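Local structure of cobalamin biosynthesis protein CobN (Mycobacterium tuberculosis, 7C6O) at residues I720-Q725 and Q755-A760; A765-T770 and A788-A793; D1012-R1017 and M1193-L1198; G1152-A1157 and R1203-Q1208. The protein is the large, catalytic subunit of cobaltochelatase, which probably inserts cobalt into the corrin ring during cobalamin biosynthesis with the energy of ATP hydrolysis. One frame throughout, in Å; residues are numbered along the deposited sequence.

Contact 1 (I720-Q725 and Q755-A760)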
loop_
_atom_site.group_PDB
_atom_site.type_symbol
_atom_site.label_atom_id
_atom_site.label_comp_id
_atom_site.label_asym_id
_atom_site.label_seq_id
_atom_site.Cartn_x
_atom_site.Cartn_y
_atom_site.Cartn_z
ATOM N N ILE A 720 -15.702 16.651 6.006
ATOM C CA ILE A 720 -14.275 16.844 6.245
ATOM C C ILE A 720 -14.050 17.632 7.531
ATOM O O ILE A 720 -13.172 17.298 8.337
ATOM C CB ILE A 720 -13.622 17.533 5.032
ATOM C CG1 ILE A 720 -13.594 16.576 3.834
ATOM C CG2 ILE A 720 -12.223 18.024 5.374
ATOM C CD1 ILE A 720 -13.218 17.235 2.526
ATOM N N LEU A 721 -14.849 18.677 7.751
ATOM C CA LEU A 721 -14.670 19.553 8.901
ATOM C C LEU A 721 -15.128 18.935 10.214
ATOM O O LEU A 721 -14.831 19.497 11.274
ATOM C CB LEU A 721 -15.421 20.869 8.684
ATOM C CG LEU A 721 -14.917 21.775 7.562
ATOM C CD1 LEU A 721 -15.781 23.026 7.470
ATOM C CD2 LEU A 721 -13.455 22.133 7.791
ATOM N N ARG A 722 -15.851 17.812 10.179
ATOM C CA ARG A 722 -16.338 17.228 11.424
ATOM C C ARG A 722 -15.197 16.695 12.280
ATOM O O ARG A 722 -15.295 16.690 13.513
ATOM C CB ARG A 722 -17.345 16.115 11.131
ATOM C CG ARG A 722 -18.102 15.647 12.365
ATOM C CD ARG A 722 -18.928 14.403 12.094
ATOM N NE ARG A 722 -20.082 14.664 11.238
ATOM C CZ ARG A 722 -20.973 13.739 10.897
ATOM N NH1 ARG A 722 -20.838 12.494 11.339
ATOM N NH2 ARG A 722 -21.997 14.053 10.115
ATOM N N ALA A 723 -14.110 16.260 11.656
ATOM C CA ALA A 723 -13.010 15.662 12.392
ATOM C C ALA A 723 -12.072 16.725 12.943
ATOM O O ALA A 723 -11.953 17.827 12.397
ATOM C CB ALA A 723 -12.221 14.708 11.494
ATOM N N ARG A 724 -11.413 16.392 14.050
ATOM C CA ARG A 724 -10.304 17.211 14.514
ATOM C C ARG A 724 -9.163 17.107 13.507
ATOM O O ARG A 724 -8.828 16.014 13.036
ATOM C CB ARG A 724 -9.867 16.779 15.919
ATOM C CG ARG A 724 -8.529 16.053 16.015
ATOM C CD ARG A 724 -8.681 14.544 15.872
ATOM N NE ARG A 724 -7.382 13.885 15.752
ATOM C CZ ARG A 724 -6.894 13.393 14.618
ATOM N NH1 ARG A 724 -7.603 13.468 13.500
ATOM N NH2 ARG A 724 -5.700 12.818 14.604
ATOM N N GLN A 725 -8.587 18.248 13.149
ATOM C CA GLN A 725 -7.623 18.293 12.060
ATOM C C GLN A 725 -6.209 18.037 12.561
ATOM O O GLN A 725 -5.733 18.714 13.477
ATOM C CB GLN A 725 -7.687 19.644 11.343
ATOM C CG GLN A 725 -9.056 19.985 10.770
ATOM C CD GLN A 725 -9.523 18.992 9.719
ATOM O OE1 GLN A 725 -8.718 18.281 9.109
ATOM N NE2 GLN A 725 -10.832 18.937 9.504
ATOM N N GLN A 755 -29.039 19.424 16.555
ATOM C CA GLN A 755 -29.066 20.882 16.563
ATOM C C GLN A 755 -27.711 21.461 16.174
ATOM O O GLN A 755 -27.642 22.453 15.438
ATOM C CB GLN A 755 -29.504 21.381 17.939
ATOM C CG GLN A 755 -30.849 20.820 18.374
ATOM C CD GLN A 755 -31.141 21.053 19.841
ATOM O OE1 GLN A 755 -30.483 21.857 20.500
ATOM N NE2 GLN A 755 -32.134 20.341 20.363
ATOM N N THR A 756 -26.623 20.851 16.647
ATOM C CA THR A 756 -25.296 21.339 16.288
ATOM C C THR A 756 -24.992 21.075 14.817
ATOM O O THR A 756 -24.357 21.901 14.151
ATOM C CB THR A 756 -24.240 20.695 17.183
ATOM O OG1 THR A 756 -24.624 20.843 18.554
ATOM C CG2 THR A 756 -22.892 21.364 16.976
ATOM N N GLU A 757 -25.441 19.932 14.291
ATOM C CA GLU A 757 -25.266 19.659 12.868
ATOM C C GLU A 757 -26.003 20.687 12.020
ATOM O O GLU A 757 -25.476 21.157 11.003
ATOM C CB GLU A 757 -25.742 18.244 12.538
ATOM C CG GLU A 757 -25.732 17.899 11.053
ATOM C CD GLU A 757 -24.330 17.717 10.486
ATOM O OE1 GLU A 757 -23.374 17.544 11.274
ATOM O OE2 GLU A 757 -24.187 17.743 9.244
ATOM N N ALA A 758 -27.224 21.055 12.423
ATOM C CA ALA A 758 -27.958 22.085 11.696
ATOM C C ALA A 758 -27.231 23.424 11.756
ATOM O O ALA A 758 -27.178 24.154 10.759
ATOM C CB ALA A 758 -29.376 22.216 12.253
ATOM N N LYS A 759 -26.664 23.763 12.917
ATOM C CA LYS A 759 -25.890 24.995 13.028
ATOM C C LYS A 759 -24.641 24.937 12.158
ATOM O O LYS A 759 -24.307 25.910 11.471
ATOM C CB LYS A 759 -25.509 25.253 14.486
ATOM C CG LYS A 759 -26.682 25.570 15.397
ATOM C CD LYS A 759 -26.226 25.736 16.838
ATOM C CE LYS A 759 -27.375 26.166 17.734
ATOM N NZ LYS A 759 -28.513 25.209 17.670
ATOM N N ALA A 760 -23.937 23.802 12.176
ATOM C CA ALA A 760 -22.748 23.651 11.347
ATOM C C ALA A 760 -23.092 23.745 9.867
ATOM O O ALA A 760 -22.390 24.414 9.099
ATOM C CB ALA A 760 -22.057 22.323 11.655
HETATM O O HOH W 1 -22.085 16.329 8.213
HETATM O O HOH W 2 -20.848 17.405 10.354
#
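Arg-722 and Glu-757 reach toward each other between two helices, 710-722 and 750-769, of the helical part of the CobN/magnesium chelatase family region, and form a long, water-bridged salt bridge. NH2 of Arg-722 lies 3.9 Å from OE1 of Glu-757. The two side chains cross at nearly a right angle, and the guanidinium and carboxylate planes stand 80° apart, so the groups do not form a flat, two-pronged pair. Two waters bridge the groups instead. One accepts from Arg-722 NH2 and lies 2.7 Å from Glu-757 OE2; the other sits in plane at the guanidinium edge, accepting from NE and donating to OE1. Each group has a stronger partner elsewhere: Arg-722 NH1 is hydrogen-bonded to Asp-694 O, while Glu-757 OE1 makes a salt bridge with Arg-737, whose own guanidinium lies close to that of Arg-722. The carboxylate therefore probably offsets the charge of two arginines. Glu-757 starts with CG anti to the backbone N (chi1 174°) and then bends at chi2, which turns the carboxylate toward the arginine. A few residues on, Gln-725 folds back, NE2 donating to Ile-720 O at 3.1 Å from above the carbonyl plane.

Contact 2 (A765-T770 and A788-A793)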
loop_
_atom_site.group_PDB
_atom_site.type_symbol
_atom_site.label_atom_id
_atom_site.label_comp_id
_atom_site.label_asym_id
_atom_site.label_seq_id
_atom_site.Cartn_x
_atom_site.Cartn_y
_atom_site.Cartn_z
ATOM N N ALA A 765 -22.902 26.531 4.723
ATOM C CA ALA A 765 -23.706 26.970 3.588
ATOM C C ALA A 765 -23.591 28.474 3.384
ATOM O O ALA A 765 -23.603 28.957 2.245
ATOM C CB ALA A 765 -25.166 26.567 3.787
ATOM N N ALA A 766 -23.472 29.232 4.477
ATOM C CA ALA A 766 -23.284 30.673 4.358
ATOM C C ALA A 766 -21.901 31.000 3.813
ATOM O O ALA A 766 -21.755 31.891 2.966
ATOM C CB ALA A 766 -23.508 31.347 5.710
ATOM N N LEU A 767 -20.872 30.291 4.286
ATOM C CA LEU A 767 -19.527 30.495 3.760
ATOM C C LEU A 767 -19.462 30.150 2.279
ATOM O O LEU A 767 -18.813 30.854 1.495
ATOM C CB LEU A 767 -18.521 29.657 4.550
ATOM C CG LEU A 767 -17.054 29.796 4.137
ATOM C CD1 LEU A 767 -16.581 31.227 4.347
ATOM C CD2 LEU A 767 -16.181 28.818 4.908
ATOM N N GLN A 768 -20.133 29.068 1.877
ATOM C CA GLN A 768 -20.196 28.713 0.464
ATOM C C GLN A 768 -20.857 29.818 -0.351
ATOM O O GLN A 768 -20.439 30.104 -1.479
ATOM C CB GLN A 768 -20.952 27.396 0.293
ATOM C CG GLN A 768 -21.058 26.920 -1.141
ATOM C CD GLN A 768 -21.866 25.645 -1.266
ATOM O OE1 GLN A 768 -22.983 25.554 -0.756
ATOM N NE2 GLN A 768 -21.302 24.650 -1.941
ATOM N N ALA A 769 -21.886 30.459 0.212
ATOM C CA ALA A 769 -22.604 31.509 -0.504
ATOM C C ALA A 769 -21.741 32.735 -0.769
ATOM O O ALA A 769 -22.050 33.505 -1.683
ATOM C CB ALA A 769 -23.858 31.910 0.274
ATOM N N THR A 770 -20.678 32.939 0.006
ATOM C CA THR A 770 -19.750 34.038 -0.224
ATOM C C THR A 770 -18.641 33.673 -1.202
ATOM O O THR A 770 -17.714 34.467 -1.392
ATOM C CB THR A 770 -19.119 34.495 1.093
ATOM O OG1 THR A 770 -18.150 33.525 1.519
ATOM C CG2 THR A 770 -20.181 34.653 2.170
ATOM N N ALA A 788 -12.321 30.042 13.204
ATOM C CA ALA A 788 -11.031 29.498 12.791
ATOM C C ALA A 788 -11.209 28.263 11.916
ATOM O O ALA A 788 -10.428 28.039 10.983
ATOM C CB ALA A 788 -10.179 29.171 14.016
ATOM N N VAL A 789 -12.232 27.453 12.198
ATOM C CA VAL A 789 -12.504 26.281 11.370
ATOM C C VAL A 789 -13.000 26.708 9.993
ATOM O O VAL A 789 -12.557 26.180 8.966
ATOM C CB VAL A 789 -13.512 25.351 12.069
ATOM C CG1 VAL A 789 -13.880 24.186 11.157
ATOM C CG2 VAL A 789 -12.941 24.843 13.382
ATOM N N LEU A 790 -13.928 27.667 9.954
ATOM C CA LEU A 790 -14.430 28.157 8.674
ATOM C C LEU A 790 -13.309 28.769 7.844
ATOM O O LEU A 790 -13.291 28.634 6.614
ATOM C CB LEU A 790 -15.548 29.175 8.900
ATOM C CG LEU A 790 -16.804 28.662 9.607
ATOM C CD1 LEU A 790 -17.820 29.782 9.777
ATOM C CD2 LEU A 790 -17.409 27.494 8.845
ATOM N N ARG A 791 -12.366 29.451 8.500
ATOM C CA ARG A 791 -11.225 30.013 7.787
ATOM C C ARG A 791 -10.326 28.908 7.249
ATOM O O ARG A 791 -9.800 29.012 6.134
ATOM C CB ARG A 791 -10.450 30.953 8.713
ATOM C CG ARG A 791 -9.621 32.011 8.006
ATOM C CD ARG A 791 -9.436 33.252 8.888
ATOM N NE ARG A 791 -9.254 32.908 10.298
ATOM C CZ ARG A 791 -10.089 33.259 11.273
ATOM N NH1 ARG A 791 -11.166 33.985 11.001
ATOM N NH2 ARG A 791 -9.841 32.896 12.525
ATOM N N PHE A 792 -10.145 27.839 8.029
ATOM C CA PHE A 792 -9.396 26.680 7.552
ATOM C C PHE A 792 -10.069 26.054 6.338
ATOM O O PHE A 792 -9.393 25.647 5.386
ATOM C CB PHE A 792 -9.257 25.658 8.681
ATOM C CG PHE A 792 -8.590 24.374 8.268
ATOM C CD1 PHE A 792 -7.221 24.318 8.073
ATOM C CD2 PHE A 792 -9.335 23.218 8.093
ATOM C CE1 PHE A 792 -6.606 23.136 7.701
ATOM C CE2 PHE A 792 -8.727 22.033 7.721
ATOM C CZ PHE A 792 -7.361 21.991 7.525
ATOM N N ALA A 793 -11.401 25.977 6.350
ATOM C CA ALA A 793 -12.120 25.441 5.199
ATOM C C ALA A 793 -11.877 26.284 3.955
ATOM O O ALA A 793 -11.663 25.747 2.861
ATOM C CB ALA A 793 -13.615 25.360 5.506
#
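Leu-767 lays its CD2 methyl against the backbone and first side-chain carbon of Leu-790, 3.4 Å from Leu-790 O and 4.1 Å from Leu-790 CB. The same methyl also meets Ala-793 CB at 4.3 Å, one helical turn further on, so a single branch fits between two residues spaced three apart. In Leu-767, chi1 of -178° carries CG toward the facing helix, and chi2 of 62° turns CD2 onto it. Leu-790 also starts toward its partner, but the two leucines slide past each other in opposite directions; the side chain of Leu-790 comes closest with CB, and its CD2 methyl follows, 4.3 Å from Leu-767 CD2. No hydrogen bond crosses between the segments, and all three touching residues are buried. Trp-772 and Leu-780 add further apolar contacts to Leu-767, while Ala-777 packs on Leu-790. Leu-767 O accepts from both Thr-770 N and Thr-770 OG1, the hydroxyl at 2.8 Å, and OG1 in turn is hydrogen-bonded to Asp-773 N. This is the apolar packing typical of a helical bundle, here joining the C-terminal end of helix 750-769 to helix 784-801, with helix 776-780 in the connection.

Contact 3 (D1012-R1017 and M1193-L1198)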
loop_
_atom_site.group_PDB
_atom_site.type_symbol
_atom_site.label_atom_id
_atom_site.label_comp_id
_atom_site.label_asym_id
_atom_site.label_seq_id
_atom_site.Cartn_x
_atom_site.Cartn_y
_atom_site.Cartn_z
ATOM N N ASP A 1012 -17.154 -17.342 -4.773
ATOM C CA ASP A 1012 -17.540 -17.136 -6.165
ATOM C C ASP A 1012 -17.635 -18.452 -6.928
ATOM O O ASP A 1012 -18.486 -18.588 -7.814
ATOM C CB ASP A 1012 -16.558 -16.185 -6.847
ATOM C CG ASP A 1012 -16.795 -14.737 -6.465
ATOM O OD1 ASP A 1012 -17.828 -14.457 -5.822
ATOM O OD2 ASP A 1012 -15.953 -13.881 -6.805
ATOM N N SER A 1013 -16.785 -19.427 -6.599
ATOM C CA SER A 1013 -16.868 -20.734 -7.240
ATOM C C SER A 1013 -18.041 -21.554 -6.727
ATOM O O SER A 1013 -18.499 -22.462 -7.430
ATOM C CB SER A 1013 -15.581 -21.523 -7.015
ATOM O OG SER A 1013 -15.567 -22.084 -5.711
ATOM N N ARG A 1014 -18.513 -21.268 -5.516
ATOM C CA ARG A 1014 -19.592 -21.982 -4.839
ATOM C C ARG A 1014 -19.243 -23.435 -4.533
ATOM O O ARG A 1014 -20.118 -24.197 -4.110
ATOM C CB ARG A 1014 -20.904 -21.913 -5.637
ATOM C CG ARG A 1014 -21.300 -20.500 -6.051
ATOM C CD ARG A 1014 -22.730 -20.438 -6.570
ATOM N NE ARG A 1014 -22.898 -21.103 -7.858
ATOM C CZ ARG A 1014 -24.042 -21.136 -8.533
ATOM N NH1 ARG A 1014 -25.122 -20.539 -8.040
ATOM N NH2 ARG A 1014 -24.111 -21.760 -9.699
ATOM N N SER A 1015 -17.983 -23.835 -4.708
ATOM C CA SER A 1015 -17.578 -25.231 -4.526
ATOM C C SER A 1015 -17.151 -25.497 -3.079
ATOM O O SER A 1015 -16.009 -25.855 -2.785
ATOM C CB SER A 1015 -16.463 -25.586 -5.504
ATOM O OG SER A 1015 -16.912 -25.499 -6.845
ATOM N N TRP A 1016 -18.111 -25.323 -2.172
ATOM C CA TRP A 1016 -17.908 -25.545 -0.747
ATOM C C TRP A 1016 -19.252 -25.904 -0.131
ATOM O O TRP A 1016 -20.307 -25.642 -0.713
ATOM C CB TRP A 1016 -17.311 -24.312 -0.060
ATOM C CG TRP A 1016 -18.242 -23.134 -0.054
ATOM C CD1 TRP A 1016 -18.425 -22.224 -1.057
ATOM C CD2 TRP A 1016 -19.124 -22.746 1.006
ATOM N NE1 TRP A 1016 -19.365 -21.291 -0.683
ATOM C CE2 TRP A 1016 -19.808 -21.590 0.579
ATOM C CE3 TRP A 1016 -19.396 -23.262 2.278
ATOM C CZ2 TRP A 1016 -20.751 -20.945 1.377
ATOM C CZ3 TRP A 1016 -20.331 -22.619 3.068
ATOM C CH2 TRP A 1016 -20.999 -21.474 2.615
ATOM N N ARG A 1017 -19.213 -26.505 1.059
ATOM C CA ARG A 1017 -20.435 -26.971 1.706
ATOM C C ARG A 1017 -20.493 -26.630 3.194
ATOM O O ARG A 1017 -21.546 -26.245 3.710
ATOM C CB ARG A 1017 -20.580 -28.485 1.509
ATOM C CG ARG A 1017 -21.371 -29.194 2.601
ATOM C CD ARG A 1017 -21.718 -30.615 2.189
ATOM N NE ARG A 1017 -20.547 -31.357 1.733
ATOM C CZ ARG A 1017 -20.607 -32.484 1.030
ATOM N NH1 ARG A 1017 -19.491 -33.094 0.655
ATOM N NH2 ARG A 1017 -21.783 -32.997 0.696
ATOM N N MET A 1193 -27.469 -11.175 -8.415
ATOM C CA MET A 1193 -28.134 -10.935 -7.135
ATOM C C MET A 1193 -29.208 -11.979 -6.868
ATOM O O MET A 1193 -29.276 -12.556 -5.775
ATOM C CB MET A 1193 -28.757 -9.540 -7.109
ATOM C CG MET A 1193 -27.789 -8.397 -6.936
ATOM S SD MET A 1193 -28.681 -6.864 -6.599
ATOM C CE MET A 1193 -29.959 -6.930 -7.841
ATOM N N ALA A 1194 -30.082 -12.212 -7.852
ATOM C CA ALA A 1194 -31.122 -13.223 -7.685
ATOM C C ALA A 1194 -30.512 -14.597 -7.458
ATOM O O ALA A 1194 -30.983 -15.365 -6.610
ATOM C CB ALA A 1194 -32.043 -13.236 -8.904
ATOM N N GLU A 1195 -29.451 -14.919 -8.198
ATOM C CA GLU A 1195 -28.783 -16.202 -8.015
ATOM C C GLU A 1195 -28.199 -16.325 -6.612
ATOM O O GLU A 1195 -28.325 -17.374 -5.968
ATOM C CB GLU A 1195 -27.692 -16.369 -9.070
ATOM C CG GLU A 1195 -27.485 -17.797 -9.529
ATOM C CD GLU A 1195 -26.445 -17.901 -10.626
ATOM O OE1 GLU A 1195 -25.304 -17.443 -10.408
ATOM O OE2 GLU A 1195 -26.775 -18.425 -11.709
ATOM N N ARG A 1196 -27.560 -15.261 -6.117
ATOM C CA ARG A 1196 -26.929 -15.335 -4.803
ATOM C C ARG A 1196 -27.965 -15.463 -3.692
ATOM O O ARG A 1196 -27.757 -16.208 -2.728
ATOM C CB ARG A 1196 -26.039 -14.114 -4.568
ATOM C CG ARG A 1196 -25.155 -14.239 -3.335
ATOM C CD ARG A 1196 -24.042 -15.251 -3.561
ATOM N NE ARG A 1196 -22.974 -14.692 -4.385
ATOM C CZ ARG A 1196 -21.940 -15.388 -4.845
ATOM N NH1 ARG A 1196 -21.833 -16.683 -4.572
ATOM N NH2 ARG A 1196 -21.015 -14.791 -5.579
ATOM N N LEU A 1197 -29.084 -14.745 -3.804
ATOM C CA LEU A 1197 -30.123 -14.851 -2.785
ATOM C C LEU A 1197 -30.761 -16.234 -2.798
ATOM O O LEU A 1197 -31.059 -16.799 -1.738
ATOM C CB LEU A 1197 -31.171 -13.757 -2.990
ATOM C CG LEU A 1197 -30.650 -12.330 -2.781
ATOM C CD1 LEU A 1197 -31.553 -11.304 -3.449
ATOM C CD2 LEU A 1197 -30.505 -12.028 -1.293
ATOM N N LEU A 1198 -30.958 -16.808 -3.988
ATOM C CA LEU A 1198 -31.418 -18.187 -4.066
ATOM C C LEU A 1198 -30.381 -19.158 -3.515
ATOM O O LEU A 1198 -30.749 -20.193 -2.950
ATOM C CB LEU A 1198 -31.778 -18.539 -5.510
ATOM C CG LEU A 1198 -33.097 -17.945 -5.999
ATOM C CD1 LEU A 1198 -33.175 -17.988 -7.513
ATOM C CD2 LEU A 1198 -34.270 -18.694 -5.383
#
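Arg-1196 NH2 approaches Asp-1012 OD1 to 3.2 Å, a salt bridge whose hydrogen bond is weak because the N-H...O angle is only 123°. The side chains cross at about a right angle, yet carboxylate and guanidinium planes differ by just 21°. Alongside, Arg-1014 NH1 lies 3.9 Å from Glu-1195 OE1. This second ion pair is long, and the oxygen sits over one face of the Arg-1014 guanidinium, where no N-H points at it; only the charges attract. The aliphatic part of Arg-1014 also touches the other arginine, CG standing 4.1 Å from Arg-1196 NH1, with the two guanidinium planes nearly perpendicular. Bends at chi2 and chi3 curl Arg-1196 round so that its tip faces the end of helix 1007-1013, and the guanidinium thereby links helix 1187-1203 both to that end and to helix 1136-1157. The end of helix 1007-1013 is finished by an ST turn, in which Ser-1013 OG accepts from Ser-1015 N at 3.1 Å, while Arg-1014 adopts positive phi and its CB points at helix 1187-1203. Further out, the strongest polar partner of Arg-1196 is Asp-1148 of helix 1136-1157, whose carboxylate takes NE in a salt bridge. NH1 is shared between Glu-1199 OE2 and the carbonyl of Ile-1011.

Contact 4 (G1152-A1157 and R1203-Q1208)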
loop_
_atom_site.group_PDB
_atom_site.type_symbol
_atom_site.label_atom_id
_atom_site.label_comp_id
_atom_site.label_asym_id
_atom_site.label_seq_id
_atom_site.Cartn_x
_atom_site.Cartn_y
_atom_site.Cartn_z
ATOM N N GLY A 1152 -21.078 -13.369 1.861
ATOM C CA GLY A 1152 -19.795 -13.878 2.323
ATOM C C GLY A 1152 -19.650 -13.812 3.832
ATOM O O GLY A 1152 -19.175 -14.759 4.464
ATOM N N TYR A 1153 -20.072 -12.695 4.430
ATOM C CA TYR A 1153 -20.026 -12.561 5.881
ATOM C C TYR A 1153 -21.038 -13.475 6.562
ATOM O O TYR A 1153 -20.805 -13.924 7.691
ATOM C CB TYR A 1153 -20.283 -11.106 6.270
ATOM C CG TYR A 1153 -19.120 -10.394 6.927
ATOM C CD1 TYR A 1153 -18.751 -9.119 6.518
ATOM C CD2 TYR A 1153 -18.414 -10.977 7.972
ATOM C CE1 TYR A 1153 -17.702 -8.448 7.117
ATOM C CE2 TYR A 1153 -17.359 -10.312 8.582
ATOM C CZ TYR A 1153 -17.011 -9.044 8.148
ATOM O OH TYR A 1153 -15.972 -8.364 8.742
ATOM N N ASP A 1154 -22.169 -13.747 5.903
ATOM C CA ASP A 1154 -23.143 -14.677 6.466
ATOM C C ASP A 1154 -22.642 -16.112 6.373
ATOM O O ASP A 1154 -22.765 -16.883 7.333
ATOM C CB ASP A 1154 -24.488 -14.529 5.749
ATOM C CG ASP A 1154 -25.634 -15.175 6.516
ATOM O OD1 ASP A 1154 -25.574 -15.205 7.761
ATOM O OD2 ASP A 1154 -26.593 -15.658 5.872
ATOM N N ALA A 1155 -22.066 -16.485 5.228
ATOM C CA ALA A 1155 -21.533 -17.833 5.067
ATOM C C ALA A 1155 -20.437 -18.121 6.086
ATOM O O ALA A 1155 -20.335 -19.241 6.600
ATOM C CB ALA A 1155 -21.003 -18.022 3.645
ATOM N N THR A 1156 -19.610 -17.122 6.397
ATOM C CA THR A 1156 -18.500 -17.341 7.315
ATOM C C THR A 1156 -18.883 -17.110 8.773
ATOM O O THR A 1156 -18.456 -17.873 9.646
ATOM C CB THR A 1156 -17.315 -16.441 6.944
ATOM O OG1 THR A 1156 -17.750 -15.074 6.841
ATOM C CG2 THR A 1156 -16.693 -16.889 5.621
ATOM N N ALA A 1157 -19.689 -16.083 9.062
ATOM C CA ALA A 1157 -19.940 -15.694 10.443
ATOM C C ALA A 1157 -21.412 -15.607 10.830
ATOM O O ALA A 1157 -21.705 -15.335 11.999
ATOM C CB ALA A 1157 -19.262 -14.349 10.743
ATOM N N ARG A 1203 -28.623 -22.954 0.720
ATOM C CA ARG A 1203 -27.708 -23.368 1.775
ATOM C C ARG A 1203 -28.318 -23.278 3.167
ATOM O O ARG A 1203 -27.694 -23.738 4.128
ATOM C CB ARG A 1203 -26.432 -22.522 1.732
ATOM C CG ARG A 1203 -25.632 -22.648 0.445
ATOM C CD ARG A 1203 -24.327 -21.866 0.527
ATOM N NE ARG A 1203 -23.534 -21.999 -0.692
ATOM C CZ ARG A 1203 -22.635 -22.956 -0.894
ATOM N NH1 ARG A 1203 -22.412 -23.866 0.045
ATOM N NH2 ARG A 1203 -21.960 -23.008 -2.036
ATOM N N GLY A 1204 -29.506 -22.698 3.306
ATOM C CA GLY A 1204 -30.086 -22.506 4.616
ATOM C C GLY A 1204 -29.553 -21.317 5.386
ATOM O O GLY A 1204 -29.950 -21.122 6.543
ATOM N N LEU A 1205 -28.648 -20.529 4.796
ATOM C CA LEU A 1205 -28.243 -19.273 5.418
ATOM C C LEU A 1205 -29.434 -18.334 5.550
ATOM O O LEU A 1205 -29.558 -17.602 6.539
ATOM C CB LEU A 1205 -27.129 -18.623 4.598
ATOM C CG LEU A 1205 -25.834 -19.430 4.511
ATOM C CD1 LEU A 1205 -24.927 -18.876 3.419
ATOM C CD2 LEU A 1205 -25.127 -19.424 5.854
ATOM N N TRP A 1206 -30.301 -18.331 4.542
ATOM C CA TRP A 1206 -31.643 -17.761 4.621
ATOM C C TRP A 1206 -32.561 -18.918 4.994
ATOM O O TRP A 1206 -32.891 -19.760 4.154
ATOM C CB TRP A 1206 -32.016 -17.126 3.289
ATOM C CG TRP A 1206 -33.304 -16.379 3.260
ATOM C CD1 TRP A 1206 -34.177 -16.190 4.289
ATOM C CD2 TRP A 1206 -33.864 -15.710 2.126
ATOM N NE1 TRP A 1206 -35.250 -15.443 3.864
ATOM C CE2 TRP A 1206 -35.081 -15.137 2.538
ATOM C CE3 TRP A 1206 -33.450 -15.538 0.800
ATOM C CZ2 TRP A 1206 -35.890 -14.405 1.674
ATOM C CZ3 TRP A 1206 -34.256 -14.814 -0.058
ATOM C CH2 TRP A 1206 -35.462 -14.257 0.382
ATOM N N ALA A 1207 -32.967 -18.972 6.266
ATOM C CA ALA A 1207 -33.495 -20.213 6.826
ATOM C C ALA A 1207 -34.921 -20.502 6.369
ATOM O O ALA A 1207 -35.239 -21.639 6.004
ATOM C CB ALA A 1207 -33.429 -20.169 8.354
ATOM N N GLN A 1208 -35.798 -19.499 6.400
ATOM C CA GLN A 1208 -37.226 -19.691 6.143
ATOM C C GLN A 1208 -37.743 -18.654 5.153
ATOM O O GLN A 1208 -38.555 -17.789 5.506
ATOM C CB GLN A 1208 -38.020 -19.631 7.447
ATOM C CG GLN A 1208 -37.752 -20.786 8.387
ATOM C CD GLN A 1208 -38.591 -20.708 9.643
ATOM O OE1 GLN A 1208 -38.565 -19.707 10.361
ATOM N NE2 GLN A 1208 -39.353 -21.762 9.910
HETATM O O HOH W 3 -27.849 -16.638 8.395
#
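Leu-1205 enters the contact at CB, which lies 3.3 Å from Asp-1154 OD2, a close approach of a methylene to a carboxylate oxygen. One atom further, CG remains beside that oxygen at 4.1 Å. The two methyls then part over the last turn of helix 1136-1157: CD1 meets Ala-1155 CA and, at 4.0 Å, Ala-1155 CB, whereas CD2 rests 3.8 Å from Asp-1154 O and also reaches Ala-1155 CA. CG of Leu-1205 stands anti to its carbonyl carbon (chi1 -63°), which carries both methyls onto the helix, while Asp-1154 slides past in the opposite direction toward the loop. A water bridges Asp-1154 OD1, at 2.8 Å, and Leu-1205 O, at 2.7 Å. The buried carboxylate has firmer partners beyond: Tyr-1165 OH is hydrogen-bonded to OD2, and Met-1160 N to OD1, so it also ties down the chain that follows its own helix. Tyr-1165 packs on Leu-1205 as well and stacks its ring on that of Trp-1206. Gly-1204, just before the leucine, has positive phi with two bonds back into the last turn of helix 1187-1203. This is a Schellman motif ending that helix, followed by an apolar residue that packs the connection to helix 1211-1226 against helix 1136-1157.

How the contacts relate
From the N terminus, contact 1 comes first, closing the connection between helices 710-722 and 750-769; contact 2 follows in series, closing the connection, which holds helix 776-780, between helices 750-769 and 784-801. Both use helix 750-769, and they touch where Leu-721 and Gln-725 pack on Val-789, Phe-792 and Ala-793. Much later, contact 3 spans 175 residues, and contact 4 crosses it, their segments alternating. These two meet directly: Trp-1016 O lies 2.9 Å from Arg-1203 NH1, probably hydrogen-bonded, and Trp-1016 packs on Ala-1155. Together they tie helices 1007-1013, 1136-1157 and 1187-1203. The pairs stand well apart, contacts 1 and 4 being about 22 Å distant at their nearest atoms.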